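Local coordinates for endoglucanase CEL5A (Eubacterium cellulosolvens, PDB 4AFM), which probably cleaves beta-glucan chains as a family 5 glycoside hydrolase and, through the non-catalytic carbohydrate-binding module described here, probably recognises xyloglucan, at residues 5-10 against 36-41; 31-36 against 103-108; 43-48 against 87-92; 49-54 against 78-83; 57-62 against 70-75. All blocks are in the same frame, centred on the assembly; numbering follows the deposited sequence.

Contact 1 of 5, residues 5-10 against 36-41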
# COMPACT_ATOMS: atom_id res chain seq x y z
N ILE A 5 12.03 5.61 2.02
CA ILE A 5 10.86 5.31 1.15
C ILE A 5 9.65 5.71 1.98
O ILE A 5 9.45 5.16 3.09
CB ILE A 5 10.89 3.87 0.81
CG1 ILE A 5 12.21 3.50 0.04
CG2 ILE A 5 9.66 3.53 0.04
CD1 ILE A 5 12.44 2.01 -0.07
N VAL A 6 8.82 6.55 1.45
CA VAL A 6 7.58 6.92 2.13
C VAL A 6 6.51 5.90 1.75
O VAL A 6 6.19 5.78 0.53
CB VAL A 6 7.17 8.34 1.82
CG1 VAL A 6 5.82 8.70 2.50
CG2 VAL A 6 8.25 9.33 2.20
N LEU A 7 6.02 5.14 2.70
CA LEU A 7 4.92 4.19 2.49
C LEU A 7 3.60 4.85 2.65
O LEU A 7 2.59 4.33 2.12
CB LEU A 7 5.08 3.01 3.49
CG LEU A 7 6.37 2.27 3.39
CD1 LEU A 7 6.40 1.07 4.36
CD2 LEU A 7 6.71 1.85 2.03
N PHE A 8 3.52 5.94 3.38
CA PHE A 8 2.28 6.69 3.60
C PHE A 8 2.64 8.03 4.16
O PHE A 8 3.48 8.11 5.10
CB PHE A 8 1.38 5.97 4.65
CG PHE A 8 0.16 6.78 4.99
CD1 PHE A 8 -0.93 6.86 4.09
CD2 PHE A 8 0.10 7.52 6.17
CE1 PHE A 8 -2.00 7.66 4.42
CE2 PHE A 8 -1.00 8.33 6.48
CZ PHE A 8 -2.08 8.36 5.58
N SER A 9 1.99 9.13 3.74
CA SER A 9 2.00 10.32 4.58
C SER A 9 0.65 11.01 4.38
O SER A 9 0.13 11.10 3.25
CB SER A 9 3.23 11.17 4.34
OG SER A 9 3.02 11.85 3.18
N GLY A 10 0.10 11.51 5.45
CA GLY A 10 -1.24 12.12 5.45
C GLY A 10 -1.74 12.12 6.86
O GLY A 10 -1.01 12.48 7.78
N THR A 36 2.64 -5.77 -5.26
CA THR A 36 4.05 -5.41 -5.53
C THR A 36 4.55 -4.60 -4.35
O THR A 36 3.85 -3.77 -3.74
CB THR A 36 4.13 -4.65 -6.87
OG1 THR A 36 5.54 -4.55 -7.16
CG2 THR A 36 3.53 -3.30 -6.82
N MSE A 37 5.79 -4.82 -3.96
CA MSE A 37 6.32 -4.29 -2.70
C MSE A 37 6.89 -2.90 -2.86
O MSE A 37 7.66 -2.64 -3.80
CB MSE A 37 7.44 -5.28 -2.25
CG MSE A 37 6.92 -6.56 -1.63
SE MSE A 37 5.87 -6.22 0.04
CE MSE A 37 7.42 -5.57 1.10
N PRO A 38 6.65 -2.00 -1.92
CA PRO A 38 7.24 -0.69 -1.96
C PRO A 38 8.64 -0.62 -1.44
O PRO A 38 9.36 0.39 -1.66
CB PRO A 38 6.26 0.16 -1.14
CG PRO A 38 5.74 -0.81 -0.12
CD PRO A 38 5.55 -2.09 -0.90
N PHE A 39 9.13 -1.64 -0.71
CA PHE A 39 10.48 -1.68 -0.22
C PHE A 39 10.93 -3.14 -0.30
O PHE A 39 10.12 -4.06 -0.42
CB PHE A 39 10.68 -1.06 1.17
CG PHE A 39 10.12 -1.85 2.29
CD1 PHE A 39 8.75 -1.85 2.60
CD2 PHE A 39 10.93 -2.68 3.06
CE1 PHE A 39 8.23 -2.59 3.66
CE2 PHE A 39 10.40 -3.37 4.13
CZ PHE A 39 9.06 -3.39 4.39
N ASP A 40 12.23 -3.33 -0.15
CA ASP A 40 12.85 -4.66 -0.28
C ASP A 40 13.18 -5.20 1.13
O ASP A 40 14.04 -4.74 1.86
CB ASP A 40 14.17 -4.51 -1.05
CG ASP A 40 14.83 -5.86 -1.23
OD1 ASP A 40 14.32 -6.90 -0.82
OD2 ASP A 40 15.96 -5.82 -1.84
N LEU A 41 12.37 -6.21 1.52
CA LEU A 41 12.54 -6.88 2.83
C LEU A 41 13.88 -7.50 3.05
O LEU A 41 14.29 -7.81 4.16
CB LEU A 41 11.47 -7.95 2.91
CG LEU A 41 10.04 -7.38 3.19
CD1 LEU A 41 9.01 -8.41 2.75
CD2 LEU A 41 9.84 -7.04 4.67
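Leu7 reaches the loop 36-41 with its forked end, giving one methyl to Pro38 and the other to Phe39. Its CD2 lies 3.6 Å from Pro38 CG and about equally close to Pro38 CB, so it rests against that side of the pyrrolidine ring. The second branch, CD1, comes within 4.1 Å of Phe39 CD1 and meets the aromatic ring obliquely. Leu7 crosses both partners at about a right angle, and a branched leucine suits this place because its two methyls diverge toward two different neighbours. Next to it Ile5 also stands at about a right angle to Phe39. Its chain is stretched out at chi2 (167°), which carries CD1 to 3.7 Å from Phe39 CB. The shorter branch, Ile5 CG2, touches the Pro38 carbonyl, 3.6 Å from Pro38 O. A chi1 of 72°, with CG between the backbone N and carbonyl carbon, brings the Phe39 ring beside Leu7 CD1; it also meets Phe45 edge-to-face. At Leu7 the first strand turns a corner, and Leu7 and Phe8 together face Ile123 in a classic beta bulge. The strand stays paired with strand 118-127, while the backbones of Val6 and Ser9 bond to the second subunit. Between 5-10 and 36-41 there is only carbon packing and the approach of the Ile5 methyls CG2 and CD1 to Pro38 O. Shape and exclusion of water therefore join these segments, directed bonds such as Asp40 N to Tyr127 OH holding the loop elsewhere, and Pro38 suits the site because its nitrogen carries no hydrogen needing an acceptor.

Contact 2 of 5, residues 31-36 against 103-108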
# COMPACT_ATOMS: atom_id res chain seq x y z
N GLN A 31 0.14 -7.18 1.86
CA GLN A 31 0.17 -8.58 1.74
C GLN A 31 1.17 -8.95 0.63
O GLN A 31 0.80 -8.92 -0.57
CB GLN A 31 -1.17 -9.07 1.44
CG GLN A 31 -2.01 -8.74 2.68
CD GLN A 31 -3.39 -9.37 2.73
OE1 GLN A 31 -3.65 -10.49 2.24
NE2 GLN A 31 -4.27 -8.68 3.41
N PRO A 32 2.40 -9.24 0.98
CA PRO A 32 3.44 -9.43 -0.07
C PRO A 32 3.11 -10.42 -1.12
O PRO A 32 3.48 -10.15 -2.29
CB PRO A 32 4.67 -9.85 0.77
CG PRO A 32 4.43 -9.13 2.10
CD PRO A 32 2.98 -9.29 2.37
N PRO A 33 2.41 -11.50 -0.93
CA PRO A 33 2.13 -12.44 -2.04
C PRO A 33 1.19 -11.77 -3.02
O PRO A 33 1.15 -12.31 -4.16
CB PRO A 33 1.40 -13.60 -1.36
CG PRO A 33 1.94 -13.62 0.05
CD PRO A 33 2.00 -12.10 0.40
N TYR A 34 0.48 -10.74 -2.70
CA TYR A 34 -0.57 -10.19 -3.57
C TYR A 34 -0.33 -8.79 -4.03
O TYR A 34 -1.16 -8.26 -4.90
CB TYR A 34 -1.95 -10.19 -2.81
CG TYR A 34 -2.35 -11.60 -2.51
CD1 TYR A 34 -2.70 -12.50 -3.52
CD2 TYR A 34 -2.33 -12.11 -1.23
CE1 TYR A 34 -3.06 -13.81 -3.26
CE2 TYR A 34 -2.73 -13.41 -0.94
CZ TYR A 34 -3.04 -14.24 -1.95
OH TYR A 34 -3.45 -15.52 -1.62
N GLN A 35 0.57 -8.00 -3.50
CA GLN A 35 0.80 -6.54 -3.80
C GLN A 35 2.30 -6.39 -4.15
O GLN A 35 3.18 -6.77 -3.32
CB GLN A 35 0.54 -5.55 -2.67
CG GLN A 35 -0.92 -5.46 -2.36
CD GLN A 35 -1.00 -4.62 -1.05
OE1 GLN A 35 -0.80 -5.17 0.11
NE2 GLN A 35 -1.31 -3.37 -1.15
N THR A 36 2.64 -5.77 -5.26
CA THR A 36 4.05 -5.41 -5.53
C THR A 36 4.55 -4.60 -4.35
O THR A 36 3.85 -3.77 -3.74
CB THR A 36 4.13 -4.65 -6.87
OG1 THR A 36 5.54 -4.55 -7.16
CG2 THR A 36 3.53 -3.30 -6.82
N ASP A 103 8.13 -16.53 3.01
CA ASP A 103 6.75 -17.05 3.23
C ASP A 103 5.93 -15.99 3.96
O ASP A 103 4.85 -16.37 4.52
CB ASP A 103 6.81 -18.37 4.07
CG ASP A 103 7.67 -18.16 5.37
OD1 ASP A 103 8.11 -17.04 5.76
OD2 ASP A 103 7.96 -19.27 6.01
N LEU A 104 6.29 -14.74 3.96
CA LEU A 104 5.56 -13.70 4.69
C LEU A 104 4.24 -13.36 4.07
O LEU A 104 4.21 -12.93 2.87
CB LEU A 104 6.46 -12.49 4.78
CG LEU A 104 5.85 -11.28 5.52
CD1 LEU A 104 5.56 -11.59 6.99
CD2 LEU A 104 6.77 -10.07 5.38
N ASP A 105 3.14 -13.49 4.77
CA ASP A 105 1.80 -13.22 4.18
C ASP A 105 1.28 -11.85 4.48
O ASP A 105 0.38 -11.38 3.71
CB ASP A 105 0.81 -14.28 4.68
CG ASP A 105 1.00 -15.60 4.17
OD1 ASP A 105 1.05 -15.71 2.90
OD2 ASP A 105 1.09 -16.62 4.86
N TYR A 106 1.71 -11.17 5.52
CA TYR A 106 1.00 -9.99 5.98
C TYR A 106 1.91 -9.11 6.78
O TYR A 106 2.67 -9.63 7.68
CB TYR A 106 -0.17 -10.49 6.91
CG TYR A 106 -0.97 -9.39 7.53
CD1 TYR A 106 -1.89 -8.64 6.79
CD2 TYR A 106 -0.79 -9.03 8.89
CE1 TYR A 106 -2.65 -7.66 7.37
CE2 TYR A 106 -1.55 -8.02 9.45
CZ TYR A 106 -2.47 -7.36 8.69
OH TYR A 106 -3.19 -6.36 9.35
N ILE A 107 1.83 -7.81 6.55
CA ILE A 107 2.44 -6.81 7.39
C ILE A 107 1.35 -5.86 7.77
O ILE A 107 0.62 -5.36 6.91
CB ILE A 107 3.55 -6.02 6.57
CG1 ILE A 107 4.65 -7.00 6.20
CG2 ILE A 107 4.08 -4.86 7.42
CD1 ILE A 107 5.62 -6.40 5.17
N GLY A 108 1.17 -5.54 9.04
CA GLY A 108 0.12 -4.62 9.47
C GLY A 108 0.62 -3.69 10.55
O GLY A 108 1.39 -4.12 11.47
O HOH W 1 -1.23 -12.89 2.03
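The carbonyl oxygen of Asp105 is approached from several sides. Water 1 donates to Asp105 O at 2.8 Å, and the CA-H of Gln31 points at it in a contact of 3.4 Å between Gln31 CA and Asp105 O. Pro32 CD adds a further carbon touch. The same water gives only a weak bond to Gln31 OE1, and since Gln31 has a second conformer that arm is doubtful. Pro32 crosses Leu104 obliquely, with CG 4.1 Å from Leu104 CD2 and a little farther from Ile107 CD1. Pro33 lies nearer the surface, its CD 3.4 Å from Leu104 O and its CG beside Asp105 OD1. The other carboxylate oxygen, OD2, is taken by His65 and by the backbone of Trp63. With CG anti to the backbone nitrogen (chi1 177°), Tyr106 sets a ring edge, CD1, against Gln31 CG, and its hydroxyl bonds to Glu29 and Lys110. Tyr34 N bonds to Gln31 O at 2.8 Å; Pro32, with phi fixed near -53°, suits the turn's second position. This is a type I beta turn following strand 28-30, packed on a classic beta bulge in which Asp105 and Tyr106 face Ala61 where strand 106-111 begins.

Contact 3 of 5, residues 43-48 against 87-92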
# COMPACT_ATOMS: atom_id res chain seq x y z
N LYS A 43 16.81 -6.13 2.36
CA LYS A 43 17.81 -5.17 2.90
C LYS A 43 17.67 -5.09 4.40
O LYS A 43 16.68 -5.47 4.98
CB LYS A 43 17.55 -3.80 2.27
CG LYS A 43 17.73 -3.86 0.75
CD LYS A 43 17.84 -2.61 -0.11
CE LYS A 43 19.04 -1.80 0.34
NZ LYS A 43 20.29 -2.25 -0.36
N ASN A 44 18.70 -4.51 5.06
CA ASN A 44 18.52 -4.19 6.45
C ASN A 44 17.72 -2.94 6.49
O ASN A 44 17.90 -2.07 5.58
CB ASN A 44 19.89 -3.96 7.11
CG ASN A 44 19.77 -4.09 8.57
OD1 ASN A 44 18.73 -4.51 9.18
ND2 ASN A 44 20.87 -3.69 9.26
N PHE A 45 16.64 -2.98 7.15
CA PHE A 45 15.71 -1.82 7.16
C PHE A 45 15.16 -1.55 8.53
O PHE A 45 15.27 -2.39 9.46
CB PHE A 45 14.54 -2.11 6.20
CG PHE A 45 13.62 -3.25 6.59
CD1 PHE A 45 12.57 -3.01 7.55
CD2 PHE A 45 13.73 -4.53 6.10
CE1 PHE A 45 11.81 -4.05 7.94
CE2 PHE A 45 12.98 -5.56 6.51
CZ PHE A 45 11.95 -5.33 7.45
N GLU A 46 14.62 -0.35 8.67
CA GLU A 46 13.75 -0.03 9.79
C GLU A 46 12.50 0.57 9.27
O GLU A 46 12.48 1.12 8.14
CB GLU A 46 14.39 0.92 10.78
CG GLU A 46 14.95 2.16 10.20
CD GLU A 46 15.76 2.95 11.21
OE1 GLU A 46 16.25 2.37 12.24
OE2 GLU A 46 15.89 4.18 10.90
N ILE A 47 11.43 0.40 10.01
CA ILE A 47 10.16 1.04 9.68
C ILE A 47 9.92 2.12 10.72
O ILE A 47 9.99 1.78 11.97
CB ILE A 47 9.05 -0.02 9.67
CG1 ILE A 47 9.29 -1.01 8.47
CG2 ILE A 47 7.64 0.64 9.55
CD1 ILE A 47 8.41 -2.18 8.49
N LYS A 48 9.63 3.31 10.37
CA LYS A 48 9.38 4.37 11.33
C LYS A 48 7.99 4.89 11.09
O LYS A 48 7.56 5.16 9.94
CB LYS A 48 10.35 5.52 11.11
CG LYS A 48 11.80 5.02 11.28
CD LYS A 48 12.72 6.20 11.37
CE LYS A 48 13.27 6.51 10.05
NZ LYS A 48 14.62 7.08 10.42
N PHE A 87 10.82 0.49 14.36
CA PHE A 87 10.84 -0.96 14.38
C PHE A 87 12.04 -1.39 13.52
O PHE A 87 12.26 -0.79 12.47
CB PHE A 87 9.57 -1.56 13.78
CG PHE A 87 8.31 -1.12 14.47
CD1 PHE A 87 7.63 0.02 14.07
CD2 PHE A 87 7.77 -1.86 15.54
CE1 PHE A 87 6.48 0.41 14.64
CE2 PHE A 87 6.59 -1.45 16.14
CZ PHE A 87 5.94 -0.33 15.69
N THR A 88 12.84 -2.31 13.95
CA THR A 88 13.99 -2.73 13.13
C THR A 88 13.85 -4.10 12.58
O THR A 88 13.16 -4.97 13.15
CB THR A 88 15.27 -2.73 13.94
OG1 THR A 88 15.27 -3.79 14.90
CG2 THR A 88 15.46 -1.37 14.73
N LYS A 89 14.55 -4.35 11.46
CA LYS A 89 14.46 -5.65 10.89
C LYS A 89 14.97 -6.72 11.88
O LYS A 89 14.42 -7.84 11.97
CB LYS A 89 15.31 -5.76 9.59
CG LYS A 89 15.28 -7.12 9.01
CD LYS A 89 16.06 -7.14 7.68
CE LYS A 89 15.94 -8.45 7.04
NZ LYS A 89 16.64 -8.45 5.69
N GLU A 90 16.04 -6.43 12.61
CA GLU A 90 16.53 -7.53 13.44
C GLU A 90 15.46 -7.79 14.57
O GLU A 90 15.28 -8.99 14.93
CB GLU A 90 17.87 -7.08 13.98
CG GLU A 90 19.06 -6.90 12.99
CD GLU A 90 19.12 -7.75 11.66
OE1 GLU A 90 19.46 -8.95 11.76
OE2 GLU A 90 18.96 -7.21 10.49
N GLN A 91 14.78 -6.80 15.11
CA GLN A 91 13.73 -7.08 16.07
C GLN A 91 12.60 -7.89 15.46
O GLN A 91 12.04 -8.84 15.99
CB GLN A 91 13.36 -5.71 16.52
CG GLN A 91 12.14 -5.68 17.27
CD GLN A 91 11.49 -4.30 17.32
OE1 GLN A 91 11.51 -3.40 16.43
NE2 GLN A 91 10.79 -4.15 18.41
N ILE A 92 12.20 -7.51 14.22
CA ILE A 92 11.13 -8.21 13.52
C ILE A 92 11.56 -9.64 13.30
O ILE A 92 10.71 -10.55 13.48
CB ILE A 92 10.82 -7.46 12.17
CG1 ILE A 92 10.27 -6.06 12.42
CG2 ILE A 92 9.92 -8.27 11.34
CD1 ILE A 92 10.34 -5.12 11.18
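Lys89 is fully extended from its first torsion (chi1 178°) onward, and Phe45 holds its ring between its own backbone N and carbonyl carbon (chi1 66°); together these settings lay the lysine chain across the ring. Lys89 CB sits over the middle of one face, 3.9 Å from the Phe45 centroid, in a CH-pi contact, while CG and CD run on past CE2. The ammonium end then meets the backbone: Lys89 NZ bonds to Lys43 O at 3.1 Å, from well above the carbonyl plane, and also to Leu41 O. With alanine in place of Lys89, the carbonyls of Lys43 and Leu41 would probably lose their charged partner and the ring would be uncovered beyond CB. Between the strands runs an antiparallel ladder, in which Ile47 and Phe87 form a hydrogen-bonded pair and Glu46 and Thr88 a non-hydrogen-bonded one. Phe87 N donates to Ile47 O at 2.8 Å. The ladder passes straight into a helix, whose first residue still donates from Lys89 N to Phe45 O at 2.9 Å. Thr88 is the N-cap of that helix. Its OG1 accepts from Gln91 N at 3.1 Å, and Thr88 N donates in return to Gln91 OE1, completing a capping box; threonine suits both strand and cap. One turn on, Ile92 brings CD1 to 3.7 Å from Phe45 CE1 and touches Leu58 and Phe60 of strand 56-62.

Contact 4 of 5, residues 49-54 against 78-83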
# COMPACT_ATOMS: atom_id res chain seq x y z
N VAL A 49 7.24 5.12 12.15
CA VAL A 49 5.82 5.55 12.04
C VAL A 49 5.63 6.80 12.89
O VAL A 49 5.91 6.71 14.14
CB VAL A 49 4.88 4.41 12.53
CG1 VAL A 49 3.45 4.88 12.34
CG2 VAL A 49 5.12 3.12 11.78
N ASP A 50 5.16 7.86 12.35
CA ASP A 50 4.75 9.04 13.14
C ASP A 50 3.32 8.82 13.50
O ASP A 50 2.43 8.66 12.60
CB ASP A 50 4.92 10.30 12.35
CG ASP A 50 6.36 10.61 11.98
OD1 ASP A 50 7.31 10.01 12.47
OD2 ASP A 50 6.50 11.51 11.09
N TYR A 51 2.99 8.85 14.79
CA TYR A 51 1.65 8.46 15.28
C TYR A 51 1.34 9.19 16.55
O TYR A 51 2.27 9.66 17.24
CB TYR A 51 1.55 6.94 15.49
CG TYR A 51 2.25 6.45 16.70
CD1 TYR A 51 3.68 6.47 16.75
CD2 TYR A 51 1.55 6.04 17.84
CE1 TYR A 51 4.32 6.12 17.94
CE2 TYR A 51 2.23 5.66 18.98
CZ TYR A 51 3.61 5.69 18.99
OH TYR A 51 4.28 5.33 20.18
N SER A 52 0.09 9.17 16.91
CA SER A 52 -0.34 9.61 18.26
C SER A 52 -1.66 8.97 18.56
O SER A 52 -2.38 8.50 17.68
CB SER A 52 -0.34 11.05 18.38
OG SER A 52 -1.29 11.66 17.64
N GLY A 53 -2.09 9.00 19.85
CA GLY A 53 -3.43 8.73 20.25
C GLY A 53 -3.63 7.37 20.87
O GLY A 53 -4.60 7.15 21.59
N ALA A 54 -2.77 6.41 20.56
CA ALA A 54 -2.85 5.04 21.09
C ALA A 54 -1.45 4.50 20.99
O ALA A 54 -0.65 4.93 20.19
CB ALA A 54 -3.81 4.18 20.26
N TYR A 78 10.83 -0.94 18.77
CA TYR A 78 12.17 -1.05 19.34
C TYR A 78 12.35 0.11 20.28
O TYR A 78 12.87 -0.09 21.44
CB TYR A 78 13.17 -1.07 18.23
CG TYR A 78 14.60 -1.27 18.67
CD1 TYR A 78 14.96 -2.13 19.67
CD2 TYR A 78 15.57 -0.45 18.15
CE1 TYR A 78 16.37 -2.23 20.09
CE2 TYR A 78 16.95 -0.59 18.46
CZ TYR A 78 17.27 -1.43 19.42
OH TYR A 78 18.65 -1.53 19.78
N TYR A 79 11.98 1.32 19.91
CA TYR A 79 11.83 2.44 20.81
C TYR A 79 10.92 3.43 20.17
O TYR A 79 10.69 3.41 18.93
CB TYR A 79 13.22 3.08 21.18
CG TYR A 79 13.92 3.63 19.97
CD1 TYR A 79 14.75 2.79 19.21
CD2 TYR A 79 13.77 4.94 19.58
CE1 TYR A 79 15.38 3.32 18.06
CE2 TYR A 79 14.44 5.46 18.45
CZ TYR A 79 15.24 4.60 17.75
OH TYR A 79 15.87 5.12 16.56
N VAL A 80 10.42 4.32 20.99
CA VAL A 80 9.71 5.53 20.55
C VAL A 80 10.53 6.73 20.93
O VAL A 80 11.22 6.76 22.00
CB VAL A 80 8.27 5.59 21.03
CG1 VAL A 80 7.50 4.29 20.61
CG2 VAL A 80 8.09 5.82 22.46
N VAL A 81 10.47 7.77 20.14
CA VAL A 81 11.11 9.07 20.41
C VAL A 81 10.20 10.10 19.85
O VAL A 81 9.69 9.91 18.71
CB VAL A 81 12.50 9.16 19.87
CG1 VAL A 81 12.59 8.95 18.36
CG2 VAL A 81 13.14 10.51 20.22
N ASP A 82 9.84 11.29 20.41
CA ASP A 82 9.17 12.49 19.54
C ASP A 82 7.97 12.29 18.45
O ASP A 82 7.87 12.78 17.38
CB ASP A 82 10.22 13.06 18.63
CG ASP A 82 9.92 14.47 18.18
OD1 ASP A 82 9.19 15.24 18.88
OD2 ASP A 82 10.43 14.74 17.04
N GLY A 83 7.14 11.48 18.93
CA GLY A 83 5.90 11.00 18.25
C GLY A 83 6.25 9.95 17.22
O GLY A 83 5.38 9.82 16.29
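Tyr51 and Gly83 make the tight part of this contact. Tyr51 N donates to Gly83 O at 3.0 Å in a nearly straight bond (163°), and the donor stands close to the axis of the carbonyl. Gly83 O also takes a CA-H contact from Asp50 CA at 3.3 Å, and the Tyr51 ring passes it obliquely at CD1. Gly83 suits the place because its phi is positive; with Asp82 it forms the reversal between strands 79-81 and 84-88, at backbone angles near those of a type I' turn. The looser part lies at the far end of the tyrosine. With chi1 at 75° the ring extends toward Val80, crossing it at about a right angle, and Tyr51 OH comes to 3.4 Å from Val80 CG1 near the ring plane. Val80 is exposed and has a second conformer, so this touch is doubtful in detail. Asp50 directs its carboxylate elsewhere, OD1 bonding to the hydroxyl of Thr84, just past the turn. Between these segments a single backbone bond, Tyr51 N to Gly83 O, ties the turn, which strand 84-88 also holds; the methyl-hydroxyl touch adds little direction, so the turn is probably firmer at Gly83 and looser at Val80.

Contact 5 of 5, residues 57-62 against 70-75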
# COMPACT_ATOMS: atom_id res chain seq x y z
N VAL A 57 1.51 -1.16 17.44
CA VAL A 57 2.27 -2.40 17.17
C VAL A 57 2.44 -2.60 15.68
O VAL A 57 1.63 -2.14 14.87
CB VAL A 57 1.67 -3.66 17.84
CG1 VAL A 57 1.67 -3.52 19.35
CG2 VAL A 57 0.25 -3.90 17.34
N LEU A 58 3.44 -3.38 15.34
CA LEU A 58 3.72 -3.83 13.98
C LEU A 58 3.53 -5.32 13.99
O LEU A 58 4.02 -6.04 14.91
CB LEU A 58 5.15 -3.45 13.57
CG LEU A 58 5.58 -3.94 12.18
CD1 LEU A 58 4.78 -3.23 11.10
CD2 LEU A 58 7.10 -3.62 12.05
N ILE A 59 2.85 -5.88 13.02
CA ILE A 59 2.51 -7.34 12.86
C ILE A 59 3.26 -7.82 11.63
O ILE A 59 2.97 -7.25 10.53
CB ILE A 59 0.97 -7.60 12.65
CG1 ILE A 59 0.09 -6.90 13.68
CG2 ILE A 59 0.70 -9.08 12.56
CD1 ILE A 59 0.41 -7.21 15.12
N PHE A 60 4.08 -8.85 11.68
CA PHE A 60 4.48 -9.66 10.52
C PHE A 60 3.83 -10.99 10.69
O PHE A 60 4.02 -11.61 11.81
CB PHE A 60 5.99 -9.81 10.43
CG PHE A 60 6.70 -8.71 9.68
CD1 PHE A 60 6.41 -7.33 9.90
CD2 PHE A 60 7.63 -9.05 8.75
CE1 PHE A 60 7.13 -6.37 9.16
CE2 PHE A 60 8.35 -8.04 8.05
CZ PHE A 60 8.05 -6.73 8.22
N ALA A 61 3.07 -11.51 9.74
CA ALA A 61 2.36 -12.78 9.94
C ALA A 61 2.54 -13.68 8.78
O ALA A 61 2.64 -13.26 7.60
CB ALA A 61 0.89 -12.57 10.29
N ARG A 62 2.50 -14.99 9.09
CA ARG A 62 2.43 -16.07 8.09
C ARG A 62 1.26 -16.91 8.44
O ARG A 62 1.12 -17.37 9.59
CB ARG A 62 3.73 -16.91 8.17
CG ARG A 62 3.70 -18.09 7.18
CD ARG A 62 4.96 -18.94 7.31
NE ARG A 62 4.85 -19.75 8.54
CZ ARG A 62 5.88 -20.44 9.07
NH1 ARG A 62 7.11 -20.32 8.60
NH2 ARG A 62 5.65 -21.21 10.12
N GLN A 70 0.96 -21.00 11.95
CA GLN A 70 0.77 -19.56 11.86
C GLN A 70 1.80 -18.84 12.67
O GLN A 70 1.97 -19.16 13.87
CB GLN A 70 -0.64 -19.22 12.33
CG GLN A 70 -0.84 -17.67 12.42
CD GLN A 70 -2.33 -17.28 12.42
OE1 GLN A 70 -2.91 -17.05 11.35
NE2 GLN A 70 -2.97 -17.29 13.55
N ILE A 71 2.47 -17.85 12.09
CA ILE A 71 3.33 -16.93 12.85
C ILE A 71 2.59 -15.66 13.02
O ILE A 71 2.02 -15.10 11.99
CB ILE A 71 4.63 -16.63 12.11
CG1 ILE A 71 5.45 -17.96 11.92
CG2 ILE A 71 5.47 -15.60 12.88
CD1 ILE A 71 6.65 -17.73 11.00
N TRP A 72 2.40 -15.15 14.22
CA TRP A 72 1.83 -13.81 14.45
C TRP A 72 2.87 -13.00 15.21
O TRP A 72 2.94 -13.09 16.49
CB TRP A 72 0.52 -13.93 15.17
CG TRP A 72 -0.20 -12.58 15.34
CD1 TRP A 72 -0.13 -11.80 16.48
CD2 TRP A 72 -1.06 -11.93 14.38
NE1 TRP A 72 -0.94 -10.67 16.29
CE2 TRP A 72 -1.48 -10.72 15.04
CE3 TRP A 72 -1.49 -12.22 13.13
CZ2 TRP A 72 -2.39 -9.82 14.41
CZ3 TRP A 72 -2.35 -11.32 12.47
CH2 TRP A 72 -2.78 -10.12 13.15
N ALA A 73 3.74 -12.37 14.53
CA ALA A 73 4.99 -11.66 15.11
C ALA A 73 4.45 -10.25 15.50
O ALA A 73 4.62 -9.32 14.58
CB ALA A 73 6.13 -11.72 14.23
N GLN A 74 3.82 -10.04 16.57
CA GLN A 74 3.32 -8.77 17.05
C GLN A 74 4.47 -8.12 17.81
O GLN A 74 4.93 -8.73 18.87
CB GLN A 74 2.16 -8.98 17.86
CG GLN A 74 1.56 -7.79 18.42
CD GLN A 74 0.25 -8.11 18.99
OE1 GLN A 74 -0.61 -8.82 18.52
NE2 GLN A 74 0.11 -7.58 20.21
N ILE A 75 4.92 -6.97 17.40
CA ILE A 75 6.03 -6.34 18.06
C ILE A 75 5.69 -4.94 18.42
O ILE A 75 5.08 -4.14 17.73
CB ILE A 75 7.37 -6.36 17.54
CG1 ILE A 75 7.22 -5.85 16.17
CG2 ILE A 75 7.98 -7.77 17.48
CD1 ILE A 75 8.62 -5.48 15.58
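Strands 56-62 and 71-75 form a beta hairpin whose second strand is an outer one in a four-stranded antiparallel sheet. Leu58 with Ile75, Phe60 with Ala73 and Arg62 with Ile71 are its hydrogen-bonded pairs; the straightest bond, from Leu58 N to Ile75 O, is 3.0 Å. On the face carrying Ile59, Ala61, Trp72 and Gln74, the indole lies over the neighbouring strand. In the conformer described, Ile59 CG2 stands 3.5 Å from the centroid of the six-membered ring of Trp72, a CH-pi contact 4° off the normal. Ala61 CB, small enough to sit close, meets the ring obliquely, 3.7 Å from Trp72 CE3. Trp72 NE1 donates in its ring plane to a lone pair of Gln74 OE1 at 2.9 Å, which should limit indole turning. Such an exposed, supported tryptophan is consistent with sugar binding, as in other carbohydrate-binding modules. On the other face, a bend at chi3 (76°) folds Arg62 over Ile71, setting the guanidinium face on the methyl with CZ 3.4 Å from Ile71 CD1. Arg62 NH1 forms a salt bridge with Asp103, and NH2 bonds to Pro69 O. A leucine replacing Arg62 would probably leave both partners unmatched and Ile71 without its guanidinium cover.

From the N terminus, contact 1 closes the first loop, bringing 36-41 back to the opening strands. Contact 2 starts at 31-36, before that loop is complete, and ends at 103-108, so the two cross and share Thr36. Within its long span lies contact 3, which contains contact 4, which in turn surrounds the hairpin of contact 5. Contacts 3 and 4 both use strand 45-52 of the larger sheet, which contact 1 reaches through its first strands; contact 2 packs the loop after strand 28-30 on strand 106-111 of the smaller sheet, to which contact 5 belongs. Phe87 and Ile92 of contact 3 pack on contact 5, joining the sheets; Leu41 of contact 1 touches Phe60 and Leu104.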